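Local atomic coordinates of AlkZ (PDB entry 5UUJ), a protein that belongs to the AlkZ-like DNA glycosylase family, a sequence family placed in the helix-turn-helix clan. Residues P319-W331 with V339-V351. Sequence-based numbering, arbitrary orientation.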
loop_
_atom_site.group_PDB
_atom_site.type_symbol
_atom_site.label_atom_id
_atom_site.label_comp_id
_atom_site.label_asym_id
_atom_site.label_seq_id
_atom_site.Cartn_x
_atom_site.Cartn_y
_atom_site.Cartn_z
ATOM N N PRO A 319 -3.854 12.007 8.250
ATOM C CA PRO A 319 -5.155 12.007 7.576
ATOM C C PRO A 319 -5.322 13.311 6.811
ATOM O O PRO A 319 -4.823 14.335 7.280
ATOM C CB PRO A 319 -6.161 11.890 8.729
ATOM C CG PRO A 319 -5.375 11.333 9.879
ATOM C CD PRO A 319 -3.985 11.862 9.711
ATOM N N VAL A 320 -5.996 13.284 5.665
ATOM C CA VAL A 320 -6.075 14.464 4.815
ATOM C C VAL A 320 -7.499 14.823 4.428
ATOM O O VAL A 320 -8.381 13.964 4.335
ATOM C CB VAL A 320 -5.248 14.284 3.521
ATOM C CG1 VAL A 320 -3.760 14.303 3.837
ATOM C CG2 VAL A 320 -5.636 12.996 2.800
ATOM N N VAL A 321 -7.702 16.120 4.224
ATOM C CA VAL A 321 -8.925 16.647 3.645
ATOM C C VAL A 321 -8.710 16.800 2.148
ATOM O O VAL A 321 -7.850 17.572 1.717
ATOM C CB VAL A 321 -9.305 18.009 4.253
ATOM C CG1 VAL A 321 -10.664 18.472 3.734
ATOM C CG2 VAL A 321 -9.302 17.933 5.768
ATOM N N VAL A 322 -9.478 16.060 1.360
ATOM C CA VAL A 322 -9.398 16.154 -0.092
ATOM C C VAL A 322 -10.588 16.943 -0.631
ATOM O O VAL A 322 -11.741 16.589 -0.383
ATOM C CB VAL A 322 -9.353 14.762 -0.745
ATOM C CG1 VAL A 322 -9.163 14.886 -2.248
ATOM C CG2 VAL A 322 -8.229 13.931 -0.146
ATOM N N LYS A 323 -10.296 18.020 -1.356
ATOM C CA LYS A 323 -11.324 18.834 -1.999
ATOM C C LYS A 323 -11.059 18.922 -3.496
ATOM O O LYS A 323 -9.997 19.372 -3.923
ATOM C CB LYS A 323 -11.375 20.238 -1.390
ATOM C CG LYS A 323 -12.385 21.158 -2.072
ATOM C CD LYS A 323 -12.659 22.409 -1.257
ATOM C CE LYS A 323 -13.752 23.261 -1.895
ATOM N NZ LYS A 323 -13.351 23.798 -3.227
ATOM N N ASP A 324 -12.039 18.491 -4.285
ATOM C CA ASP A 324 -11.916 18.442 -5.738
ATOM C C ASP A 324 -10.699 17.619 -6.162
ATOM O O ASP A 324 -10.088 17.897 -7.192
ATOM C CB ASP A 324 -11.827 19.857 -6.327
ATOM C CG ASP A 324 -13.017 20.731 -5.947
ATOM O OD1 ASP A 324 -14.056 20.182 -5.525
ATOM O OD2 ASP A 324 -12.914 21.970 -6.073
ATOM N N GLY A 325 -10.349 16.618 -5.358
ATOM C CA GLY A 325 -9.263 15.707 -5.680
ATOM C C GLY A 325 -7.904 16.094 -5.114
ATOM O O GLY A 325 -6.975 15.290 -5.138
ATOM N N ARG A 326 -7.786 17.322 -4.615
ATOM C CA ARG A 326 -6.520 17.831 -4.087
ATOM C C ARG A 326 -6.522 17.876 -2.563
ATOM O O ARG A 326 -7.549 18.149 -1.947
ATOM C CB ARG A 326 -6.236 19.232 -4.635
ATOM C CG ARG A 326 -6.002 19.281 -6.132
ATOM C CD ARG A 326 -5.684 20.693 -6.609
ATOM N NE ARG A 326 -4.425 21.198 -6.059
ATOM C CZ ARG A 326 -4.319 22.020 -5.015
ATOM N NH1 ARG A 326 -5.398 22.466 -4.380
ATOM N NH2 ARG A 326 -3.118 22.407 -4.608
ATOM N N VAL A 327 -5.363 17.622 -1.959
ATOM C CA VAL A 327 -5.210 17.734 -0.511
ATOM C C VAL A 327 -5.192 19.210 -0.121
ATOM O O VAL A 327 -4.365 19.973 -0.614
ATOM C CB VAL A 327 -3.920 17.041 -0.017
ATOM C CG1 VAL A 327 -3.725 17.240 1.490
ATOM C CG2 VAL A 327 -3.960 15.561 -0.351
ATOM N N VAL A 328 -6.116 19.606 0.753
ATOM C CA VAL A 328 -6.258 21.008 1.146
ATOM C C VAL A 328 -6.173 21.200 2.659
ATOM O O VAL A 328 -6.426 22.296 3.170
ATOM C CB VAL A 328 -7.598 21.595 0.651
ATOM C CG1 VAL A 328 -7.613 21.690 -0.866
ATOM C CG2 VAL A 328 -8.769 20.763 1.150
ATOM N N GLY A 329 -5.817 20.136 3.371
ATOM C CA GLY A 329 -5.676 20.200 4.813
ATOM C C GLY A 329 -5.502 18.830 5.443
ATOM O O GLY A 329 -5.458 17.817 4.746
ATOM N N VAL A 330 -5.393 18.812 6.769
ATOM C CA VAL A 330 -5.304 17.571 7.533
ATOM C C VAL A 330 -6.373 17.554 8.619
ATOM O O VAL A 330 -7.005 18.575 8.895
ATOM C CB VAL A 330 -3.922 17.396 8.193
ATOM C CG1 VAL A 330 -2.825 17.311 7.136
ATOM C CG2 VAL A 330 -3.646 18.534 9.178
ATOM N N TRP A 331 -6.564 16.394 9.237
ATOM C CA TRP A 331 -7.500 16.278 10.342
ATOM C C TRP A 331 -7.053 15.219 11.334
ATOM O O TRP A 331 -6.164 14.411 11.053
ATOM C CB TRP A 331 -8.914 15.968 9.834
ATOM C CG TRP A 331 -9.065 14.682 9.059
ATOM C CD1 TRP A 331 -8.822 14.493 7.725
ATOM C CD2 TRP A 331 -9.526 13.421 9.563
ATOM N NE1 TRP A 331 -9.093 13.191 7.375
ATOM C CE2 TRP A 331 -9.529 12.512 8.482
ATOM C CE3 TRP A 331 -9.934 12.969 10.824
ATOM C CZ2 TRP A 331 -9.920 11.182 8.623
ATOM C CZ3 TRP A 331 -10.323 11.646 10.961
ATOM C CH2 TRP A 331 -10.311 10.769 9.867
ATOM N N VAL A 339 -11.232 17.218 14.393
ATOM C CA VAL A 339 -10.618 18.530 14.267
ATOM C C VAL A 339 -9.972 18.676 12.897
ATOM O O VAL A 339 -9.012 17.975 12.579
ATOM C CB VAL A 339 -9.559 18.762 15.364
ATOM C CG1 VAL A 339 -8.964 20.159 15.251
ATOM C CG2 VAL A 339 -10.171 18.561 16.739
ATOM N N VAL A 340 -10.505 19.594 12.094
ATOM C CA VAL A 340 -9.989 19.855 10.755
ATOM C C VAL A 340 -9.087 21.084 10.764
ATOM O O VAL A 340 -9.470 22.138 11.267
ATOM C CB VAL A 340 -11.133 20.071 9.740
ATOM C CG1 VAL A 340 -10.573 20.387 8.359
ATOM C CG2 VAL A 340 -12.026 18.845 9.679
ATOM N N THR A 341 -7.892 20.933 10.199
ATOM C CA THR A 341 -6.943 22.034 10.070
ATOM C C THR A 341 -6.613 22.267 8.596
ATOM O O THR A 341 -5.702 21.639 8.057
ATOM C CB THR A 341 -5.640 21.758 10.845
ATOM O OG1 THR A 341 -5.945 21.384 12.194
ATOM C CG2 THR A 341 -4.744 22.992 10.852
ATOM N N PRO A 342 -7.366 23.157 7.927
ATOM C CA PRO A 342 -7.033 23.456 6.531
ATOM C C PRO A 342 -5.722 24.218 6.409
ATOM O O PRO A 342 -5.290 24.854 7.370
ATOM C CB PRO A 342 -8.209 24.320 6.065
ATOM C CG PRO A 342 -8.733 24.939 7.306
ATOM C CD PRO A 342 -8.547 23.911 8.380
ATOM N N PHE A 343 -5.097 24.146 5.241
ATOM C CA PHE A 343 -3.916 24.947 4.965
ATOM C C PHE A 343 -4.312 26.422 4.916
ATOM O O PHE A 343 -5.482 26.741 4.703
ATOM C CB PHE A 343 -3.268 24.520 3.645
ATOM C CG PHE A 343 -2.894 23.065 3.595
ATOM C CD1 PHE A 343 -2.486 22.395 4.739
ATOM C CD2 PHE A 343 -2.951 22.365 2.401
ATOM C CE1 PHE A 343 -2.140 21.056 4.691
ATOM C CE2 PHE A 343 -2.607 21.025 2.347
ATOM C CZ PHE A 343 -2.201 20.370 3.493
ATOM N N PRO A 344 -3.338 27.326 5.118
ATOM C CA PRO A 344 -3.608 28.770 5.132
ATOM C C PRO A 344 -4.353 29.285 3.899
ATOM O O PRO A 344 -5.277 30.084 4.047
ATOM C CB PRO A 344 -2.204 29.380 5.202
ATOM C CG PRO A 344 -1.392 28.359 5.902
ATOM C CD PRO A 344 -1.932 27.031 5.451
ATOM N N ASP A 345 -3.962 28.833 2.712
ATOM C CA ASP A 345 -4.524 29.360 1.468
ATOM C C ASP A 345 -5.675 28.510 0.936
ATOM O O ASP A 345 -6.030 28.602 -0.238
ATOM C CB ASP A 345 -3.429 29.466 0.404
ATOM C CG ASP A 345 -2.903 28.111 -0.030
ATOM O OD1 ASP A 345 -3.006 27.148 0.761
ATOM O OD2 ASP A 345 -2.382 28.009 -1.162
ATOM N N THR A 346 -6.258 27.686 1.800
ATOM C CA THR A 346 -7.341 26.794 1.396
ATOM C C THR A 346 -8.682 27.522 1.429
ATOM O O THR A 346 -8.934 28.347 2.307
ATOM C CB THR A 346 -7.395 25.542 2.301
ATOM O OG1 THR A 346 -6.265 24.706 2.023
ATOM C CG2 THR A 346 -8.662 24.736 2.068
ATOM N N GLU A 347 -9.535 27.208 0.458
ATOM C CA GLU A 347 -10.859 27.806 0.359
ATOM C C GLU A 347 -11.728 27.396 1.543
ATOM O O GLU A 347 -11.535 26.326 2.115
ATOM C CB GLU A 347 -11.526 27.386 -0.951
ATOM C CG GLU A 347 -12.605 28.337 -1.437
ATOM C CD GLU A 347 -13.463 27.730 -2.532
ATOM O OE1 GLU A 347 -12.946 27.521 -3.650
ATOM O OE2 GLU A 347 -14.654 27.455 -2.273
ATOM N N ARG A 348 -12.687 28.244 1.906
ATOM C CA ARG A 348 -13.590 27.945 3.017
ATOM C C ARG A 348 -14.335 26.635 2.778
ATOM O O ARG A 348 -15.048 26.488 1.788
ATOM C CB ARG A 348 -14.592 29.082 3.221
ATOM C CG ARG A 348 -14.454 29.799 4.554
ATOM C CD ARG A 348 -15.489 30.905 4.692
ATOM N NE ARG A 348 -15.324 31.675 5.924
ATOM C CZ ARG A 348 -16.065 32.729 6.255
ATOM N NH1 ARG A 348 -17.031 33.152 5.447
ATOM N NH2 ARG A 348 -15.843 33.367 7.397
ATOM N N LEU A 349 -14.163 25.688 3.696
ATOM C CA LEU A 349 -14.793 24.378 3.574
ATOM C C LEU A 349 -16.261 24.443 4.002
ATOM O O LEU A 349 -16.555 24.880 5.114
ATOM C CB LEU A 349 -14.049 23.348 4.424
ATOM C CG LEU A 349 -12.532 23.280 4.221
ATOM C CD1 LEU A 349 -11.910 22.258 5.157
ATOM C CD2 LEU A 349 -12.189 22.956 2.776
ATOM N N PRO A 350 -17.189 24.015 3.123
ATOM C CA PRO A 350 -18.606 24.021 3.512
ATOM C C PRO A 350 -18.866 23.145 4.735
ATOM O O PRO A 350 -18.661 21.935 4.675
ATOM C CB PRO A 350 -19.320 23.464 2.274
ATOM C CG PRO A 350 -18.379 23.689 1.150
ATOM C CD PRO A 350 -17.007 23.561 1.732
ATOM N N VAL A 351 -19.323 23.755 5.823
ATOM C CA VAL A 351 -19.417 23.066 7.107
ATOM C C VAL A 351 -20.323 21.834 7.051
ATOM O O VAL A 351 -20.056 20.831 7.709
ATOM C CB VAL A 351 -19.925 24.021 8.212
ATOM C CG1 VAL A 351 -21.370 24.442 7.960
ATOM C CG2 VAL A 351 -19.779 23.377 9.584
#
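The carbonyl oxygen of Val-328 accepts two hydrogen bonds from the segment 339-351. Phe-343 N reaches Val-328 O at 3.1 Å, almost straight at hydrogen (172°) though tilted from the carbonyl plane, and Thr-346 OG1 lies 2.7 Å from Val-328 O. A type I turn from Phe-343 to Thr-346 brings both donors to one acceptor. Threonine suits the place because its hydroxyl makes the bond while its methyl packs: chi1 of -70° sets OG1 beside the backbone N and leaves CG2 3.6 Å from Val-328 CB.

Farther along, Val-330 and Thr-341 form an antiparallel hydrogen-bonded pair: Val-330 N gives to Thr-341 O, and Thr-341 N returns a bond of 2.8 Å to Val-330 O. Their side chains lie side by side on the same face. These bonds join strands 326-334 and 337-342 into a beta hairpin, whose first strand is also hydrogen-bonded to strand 320-323, the type I' turn from Lys-323 to Arg-326 connecting the two, inside a mixed sheet. Pro-342, with no N-H to give, fits opposite Gly-329 in a non-hydrogen-bonded pair.

The Phe-343 ring lies against the backbone there. Gly-329 CA sits over its face in a CH-pi contact, 3.7 Å from the centroid; having no side chain, glycine also lets this CA come within 3.9 Å of Pro-342 CA. The ring edge meets Val-327 O, while His-306 stacks on the ring.

On the sheet face that carries Val-340, apolar branches meet. Val-321 CG2 crosses Val-340 CG1 at about a right angle, 3.8 Å away, and Val-321 CG1 approaches Leu-349 CD1; helix 351-365 packs on Val-340 and Leu-349 through Val-354. Lys-323 crosses Leu-349 at a slant, CD meeting CD2, then bends at its end so that NZ makes a weak, salt-bridged hydrogen bond to Asp-324 OD2 and a long salt bridge to Glu-347 OE1.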